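DNA ligase (Archaeoglobus fulgidus, PDB 3GDE) probably seals nicks in double-stranded DNA during replication, recombination and repair, using ATP and magnesium to join a 3'-hydroxyl to a 5'-phosphate. Local coordinates at residues Phe112-Val117 against Leu149-Glu154; Ala452-Val457 against Ala539-Arg544. All blocks are in the same frame, centred on the assembly; numbering follows the deposited sequence.

Along the chain the two contacts follow one another, both segments of interaction 1 coming before those of interaction 2, and they lie apart, their centres about 34 Å from each other and their nearest atoms about 21 Å. They share no helix, strand or sheet. Interaction 1 belongs to the all-helical N-terminal region, where the loop between helices 94-108 and 117-129 meets the start of helix 152-162. Interaction 2 lies nearer the centre of the chain and ties the end of strand 446-454, in the C-terminal OB-fold region, to the start of helix 542-550. Each contact thus sets the first turn of a helix against another part of the chain, once in the DNA-binding region and once beside the adenylation domain of this closed ligase.

Interaction 1 (Phe112-Val117 against Leu149-Glu154); sequences FEELTV and LATPLE
Leu-115 lays its CD1 methyl over the backbone where Leu-149 runs into Ala-150, 3.6 Å from Leu-149 CB, while its CD2 passes beside the carboxylate of Glu-154. The loop 112-117 here crosses the start of helix 152-162, whose first turn carries a capping box: Thr-151 OG1 accepts from Glu-154 N at 3.1 Å, and Glu-154 OE1 takes the N-H of Thr-151 at 2.8 Å. Threonine and glutamate suit these places because each has an oxygen that can return to the backbone N-H of the other.

Glu-154 also serves the loop. With CG beside its own backbone N (chi1 -85°) and the chain extended beyond it, the carboxylate reaches Leu-115, whose N-H meets OE2 on the syn side at 2.9 Å; the Thr-151 N-H uses the anti side of OE1. OE2 has a weak further bond from Ala-7 N in helix 6-16, so the N-terminal segment joins this buried acid. Together these N-H groups grip both oxygens and would be expected to stabilise the negative charge.

A second link runs between backbones, Glu-114 N to Leu-149 O at 2.8 Å. Glu-113 sends its aliphatic stem alongside that same carbonyl and touches Lys-106 of helix 94-108; its OE2 lies 3.2 Å from Ala-150 O, two acceptors side by side without a hydrogen bond. The side chain of Glu-114, bent at chi2, passes at a slant over the Thr-151 side chain, its CG 3.8 Å from Thr-151 CG2.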
loop_
_atom_site.group_PDB
_atom_site.type_symbol
_atom_site.label_atom_id
_atom_site.label_comp_id
_atom_site.label_asym_id
_atom_site.label_seq_id
_atom_site.Cartn_x
_atom_site.Cartn_y
_atom_site.Cartn_z
ATOM N N PHE A 112 33.019 15.369 14.040
ATOM C CA PHE A 112 31.961 14.765 14.830
ATOM C C PHE A 112 30.641 14.650 14.071
ATOM O O PHE A 112 30.281 15.513 13.260
ATOM C CB PHE A 112 31.888 15.183 16.319
ATOM C CG PHE A 112 31.292 16.522 16.578
ATOM C CD1 PHE A 112 32.004 17.461 17.308
ATOM C CD2 PHE A 112 30.009 16.833 16.165
ATOM C CE1 PHE A 112 31.466 18.699 17.594
ATOM C CE2 PHE A 112 29.462 18.075 16.439
ATOM C CZ PHE A 112 30.198 19.013 17.154
ATOM N N GLU A 113 29.990 13.515 14.304
ATOM C CA GLU A 113 28.889 13.056 13.494
ATOM C C GLU A 113 27.697 12.764 14.379
ATOM O O GLU A 113 27.804 12.849 15.608
ATOM C CB GLU A 113 29.313 11.828 12.688
ATOM C CG GLU A 113 30.293 12.168 11.565
ATOM C CD GLU A 113 30.702 10.969 10.746
ATOM O OE1 GLU A 113 30.802 9.865 11.320
ATOM O OE2 GLU A 113 30.928 11.125 9.524
ATOM N N GLU A 114 26.574 12.428 13.743
ATOM C CA GLU A 114 25.259 12.323 14.382
ATOM C C GLU A 114 24.367 13.435 13.832
ATOM O O GLU A 114 24.808 14.570 13.676
ATOM C CB GLU A 114 25.346 12.396 15.927
ATOM C CG GLU A 114 25.512 11.022 16.649
ATOM C CD GLU A 114 26.546 11.013 17.805
ATOM O OE1 GLU A 114 27.023 9.902 18.161
ATOM O OE2 GLU A 114 26.888 12.097 18.354
ATOM N N LEU A 115 23.132 13.109 13.484
ATOM C CA LEU A 115 22.143 14.158 13.263
ATOM C C LEU A 115 20.846 13.824 13.933
ATOM O O LEU A 115 20.574 12.674 14.229
ATOM C CB LEU A 115 21.912 14.517 11.787
ATOM C CG LEU A 115 21.824 13.546 10.613
ATOM C CD1 LEU A 115 23.209 13.359 10.062
ATOM C CD2 LEU A 115 21.147 12.214 10.914
ATOM N N THR A 116 20.071 14.867 14.189
ATOM C CA THR A 116 18.809 14.743 14.879
ATOM C C THR A 116 17.761 14.193 13.935
ATOM O O THR A 116 17.831 14.392 12.714
ATOM C CB THR A 116 18.336 16.109 15.444
ATOM O OG1 THR A 116 18.075 17.014 14.365
ATOM C CG2 THR A 116 19.396 16.709 16.373
ATOM N N VAL A 117 16.794 13.497 14.511
ATOM C CA VAL A 117 15.619 13.069 13.785
ATOM C C VAL A 117 14.947 14.305 13.171
ATOM O O VAL A 117 14.409 14.249 12.064
ATOM C CB VAL A 117 14.658 12.316 14.729
ATOM C CG1 VAL A 117 13.388 11.883 14.003
ATOM C CG2 VAL A 117 15.380 11.114 15.357
ATOM N N LEU A 149 27.317 14.107 7.516
ATOM C CA LEU A 149 27.128 14.365 8.954
ATOM C C LEU A 149 26.750 13.123 9.775
ATOM O O LEU A 149 26.784 13.157 11.011
ATOM C CB LEU A 149 26.055 15.436 9.152
ATOM C CG LEU A 149 26.327 16.942 9.222
ATOM C CD1 LEU A 149 27.740 17.365 8.890
ATOM C CD2 LEU A 149 25.323 17.654 8.333
ATOM N N ALA A 150 26.400 12.038 9.093
ATOM C CA ALA A 150 25.857 10.846 9.727
ATOM C C ALA A 150 26.923 9.869 10.236
ATOM O O ALA A 150 28.002 9.761 9.663
ATOM C CB ALA A 150 24.924 10.135 8.764
ATOM N N THR A 151 26.612 9.161 11.319
ATOM C CA THR A 151 27.431 8.024 11.747
ATOM C C THR A 151 27.220 6.850 10.766
ATOM O O THR A 151 26.255 6.849 10.005
ATOM C CB THR A 151 27.100 7.573 13.194
ATOM O OG1 THR A 151 25.781 7.029 13.250
ATOM C CG2 THR A 151 27.228 8.739 14.192
ATOM N N PRO A 152 28.141 5.870 10.754
ATOM C CA PRO A 152 27.952 4.680 9.921
ATOM C C PRO A 152 26.578 4.024 10.122
ATOM O O PRO A 152 25.897 3.733 9.143
ATOM C CB PRO A 152 29.092 3.754 10.379
ATOM C CG PRO A 152 30.180 4.701 10.792
ATOM C CD PRO A 152 29.426 5.821 11.492
ATOM N N LEU A 153 26.166 3.834 11.372
ATOM C CA LEU A 153 24.852 3.246 11.669
ATOM C C LEU A 153 23.669 4.134 11.279
ATOM O O LEU A 153 22.601 3.633 10.908
ATOM C CB LEU A 153 24.765 2.869 13.147
ATOM C CG LEU A 153 24.048 1.580 13.522
ATOM C CD1 LEU A 153 24.363 0.424 12.539
ATOM C CD2 LEU A 153 24.440 1.217 14.930
ATOM N N GLU A 154 23.847 5.451 11.362
ATOM C CA GLU A 154 22.828 6.372 10.851
ATOM C C GLU A 154 22.692 6.241 9.341
ATOM O O GLU A 154 21.585 6.248 8.816
ATOM C CB GLU A 154 23.154 7.826 11.201
ATOM C CG GLU A 154 22.697 8.248 12.565
ATOM C CD GLU A 154 23.206 9.637 12.975
ATOM O OE1 GLU A 154 24.221 10.108 12.422
ATOM O OE2 GLU A 154 22.589 10.259 13.866
#

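Interaction 2 (Ala452-Val457 against Ala539-Arg544); sequences ACLDPV and ADTIER
Ile-542, Leu-454 and Cys-453 have the most surface buried here, where the end of strand 446-454 in the OB-fold region meets the start of helix 542-550. Leu-454 forms a single beta bridge with Thr-541: its N donates to Asp-540 O at 3.0 Å, and its O accepts from Ile-542 N at 2.8 Å. The same oxygen receives a CA-H...O contact from Thr-541 CA. Leucine suits this buried place, its apolar side chain resting on Leu-461 of strand 461-467 while CB lies 4.1 Å from Asp-540 O.

Cys-453 turns its sulfur between its own backbone N and carbonyl carbon (chi1 72°), which brings SG to 3.7 Å from Ile-542 CA. This small, weakly polar side chain suits a buried place close against the backbone. The two branches of Ile-542 face different partners across the contact: CD1 reaches the sulfur, whereas CG2 lies 4.1 Å from Asp-455 CA.

Thr-541 is the N-cap, its OG1 accepting from Arg-544 N at 3.3 Å, while its CG2 methyl packs 4.1 Å from Pro-456 CG. A valine in its place would probably leave the Arg-544 N-H without its capping acceptor and weaken the start of the helix. Asp-540 OD2 accepts from Asp-429 N; OD1 forms a salt bridge with Arg-544 NH1, lying in the guanidinium plane while the N-H comes from above the carboxylate plane. The side chain of Asp-540 lies about 6 Å from that of Arg-414, a predicted ATP-binding residue. Leu-454 thus spends both backbone polar groups on segment 539-544, and a polar bridge flanked by apolar packing holds strand end to helix start.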
loop_
_atom_site.group_PDB
_atom_site.type_symbol
_atom_site.label_atom_id
_atom_site.label_comp_id
_atom_site.label_asym_id
_atom_site.label_seq_id
_atom_site.Cartn_x
_atom_site.Cartn_y
_atom_site.Cartn_z
ATOM N N ALA A 452 6.352 -13.098 -3.968
ATOM C CA ALA A 452 6.137 -13.222 -2.532
ATOM C C ALA A 452 4.913 -12.467 -2.063
ATOM O O ALA A 452 4.595 -11.397 -2.580
ATOM C CB ALA A 452 7.378 -12.760 -1.759
ATOM N N CYS A 453 4.223 -13.049 -1.091
ATOM C CA CYS A 453 3.137 -12.377 -0.402
ATOM C C CYS A 453 3.673 -11.744 0.899
ATOM O O CYS A 453 4.802 -12.004 1.301
ATOM C CB CYS A 453 1.985 -13.356 -0.125
ATOM S SG CYS A 453 2.297 -14.588 1.149
ATOM N N LEU A 454 2.850 -10.927 1.549
ATOM C CA LEU A 454 3.253 -10.175 2.726
ATOM C C LEU A 454 2.730 -10.754 4.052
ATOM O O LEU A 454 1.571 -11.148 4.161
ATOM C CB LEU A 454 2.809 -8.717 2.565
ATOM C CG LEU A 454 3.045 -7.755 3.737
ATOM C CD1 LEU A 454 4.500 -7.258 3.776
ATOM C CD2 LEU A 454 2.043 -6.589 3.667
ATOM N N ASP A 455 3.606 -10.822 5.049
ATOM C CA ASP A 455 3.194 -11.092 6.418
ATOM C C ASP A 455 3.019 -9.724 7.067
ATOM O O ASP A 455 4.004 -9.041 7.341
ATOM C CB ASP A 455 4.260 -11.922 7.139
ATOM C CG ASP A 455 3.923 -12.196 8.616
ATOM O OD1 ASP A 455 2.998 -11.575 9.180
ATOM O OD2 ASP A 455 4.606 -13.044 9.222
ATOM N N PRO A 456 1.762 -9.296 7.283
ATOM C CA PRO A 456 1.511 -7.932 7.753
ATOM C C PRO A 456 1.906 -7.655 9.219
ATOM O O PRO A 456 1.970 -6.496 9.607
ATOM C CB PRO A 456 0.002 -7.767 7.550
ATOM C CG PRO A 456 -0.529 -9.136 7.698
ATOM C CD PRO A 456 0.508 -10.042 7.092
ATOM N N VAL A 457 2.174 -8.686 10.018
ATOM C CA VAL A 457 2.658 -8.433 11.378
ATOM C C VAL A 457 4.157 -8.110 11.445
ATOM O O VAL A 457 4.560 -7.195 12.170
ATOM C CB VAL A 457 2.167 -9.469 12.479
ATOM C CG1 VAL A 457 1.138 -10.469 11.943
ATOM C CG2 VAL A 457 3.347 -10.137 13.244
ATOM N N ALA A 539 0.787 -5.553 -1.310
ATOM C CA ALA A 539 0.745 -6.889 -1.878
ATOM C C ALA A 539 -0.184 -7.733 -1.031
ATOM O O ALA A 539 -0.367 -7.467 0.158
ATOM C CB ALA A 539 2.126 -7.506 -1.921
ATOM N N ASP A 540 -0.770 -8.752 -1.641
ATOM C CA ASP A 540 -1.669 -9.632 -0.916
ATOM C C ASP A 540 -0.956 -10.358 0.215
ATOM O O ASP A 540 0.221 -10.702 0.106
ATOM C CB ASP A 540 -2.378 -10.589 -1.870
ATOM C CG ASP A 540 -3.482 -9.898 -2.651
ATOM O OD1 ASP A 540 -4.536 -9.587 -2.038
ATOM O OD2 ASP A 540 -3.293 -9.650 -3.859
ATOM N N THR A 541 -1.685 -10.548 1.311
ATOM C CA THR A 541 -1.119 -11.049 2.559
ATOM C C THR A 541 -1.156 -12.566 2.633
ATOM O O THR A 541 -1.957 -13.206 1.941
ATOM C CB THR A 541 -1.866 -10.455 3.777
ATOM O OG1 THR A 541 -3.255 -10.809 3.712
ATOM C CG2 THR A 541 -1.736 -8.935 3.798
ATOM N N ILE A 542 -0.285 -13.141 3.461
ATOM C CA ILE A 542 -0.320 -14.587 3.733
ATOM C C ILE A 542 -1.714 -15.079 4.182
ATOM O O ILE A 542 -2.125 -16.196 3.844
ATOM C CB ILE A 542 0.793 -15.015 4.738
ATOM C CG1 ILE A 542 0.830 -16.538 4.918
ATOM C CG2 ILE A 542 0.650 -14.295 6.091
ATOM C CD1 ILE A 542 1.164 -17.312 3.651
ATOM N N GLU A 543 -2.432 -14.232 4.921
ATOM C CA GLU A 543 -3.811 -14.501 5.322
ATOM C C GLU A 543 -4.753 -14.636 4.119
ATOM O O GLU A 543 -5.580 -15.543 4.082
ATOM C CB GLU A 543 -4.313 -13.422 6.295
ATOM C CG GLU A 543 -5.761 -13.591 6.761
ATOM C CD GLU A 543 -6.082 -12.826 8.048
ATOM O OE1 GLU A 543 -5.372 -11.834 8.380
ATOM O OE2 GLU A 543 -7.059 -13.223 8.729
ATOM N N ARG A 544 -4.619 -13.740 3.141
ATOM C CA ARG A 544 -5.392 -13.824 1.904
ATOM C C ARG A 544 -5.143 -15.161 1.184
ATOM O O ARG A 544 -6.091 -15.871 0.827
ATOM C CB ARG A 544 -5.080 -12.644 0.977
ATOM C CG ARG A 544 -5.974 -12.569 -0.275
ATOM C CD ARG A 544 -7.131 -11.572 -0.107
ATOM N NE ARG A 544 -8.225 -11.793 -1.059
ATOM C CZ ARG A 544 -8.258 -11.325 -2.307
ATOM N NH1 ARG A 544 -7.250 -10.604 -2.784
ATOM N NH2 ARG A 544 -9.305 -11.582 -3.088
#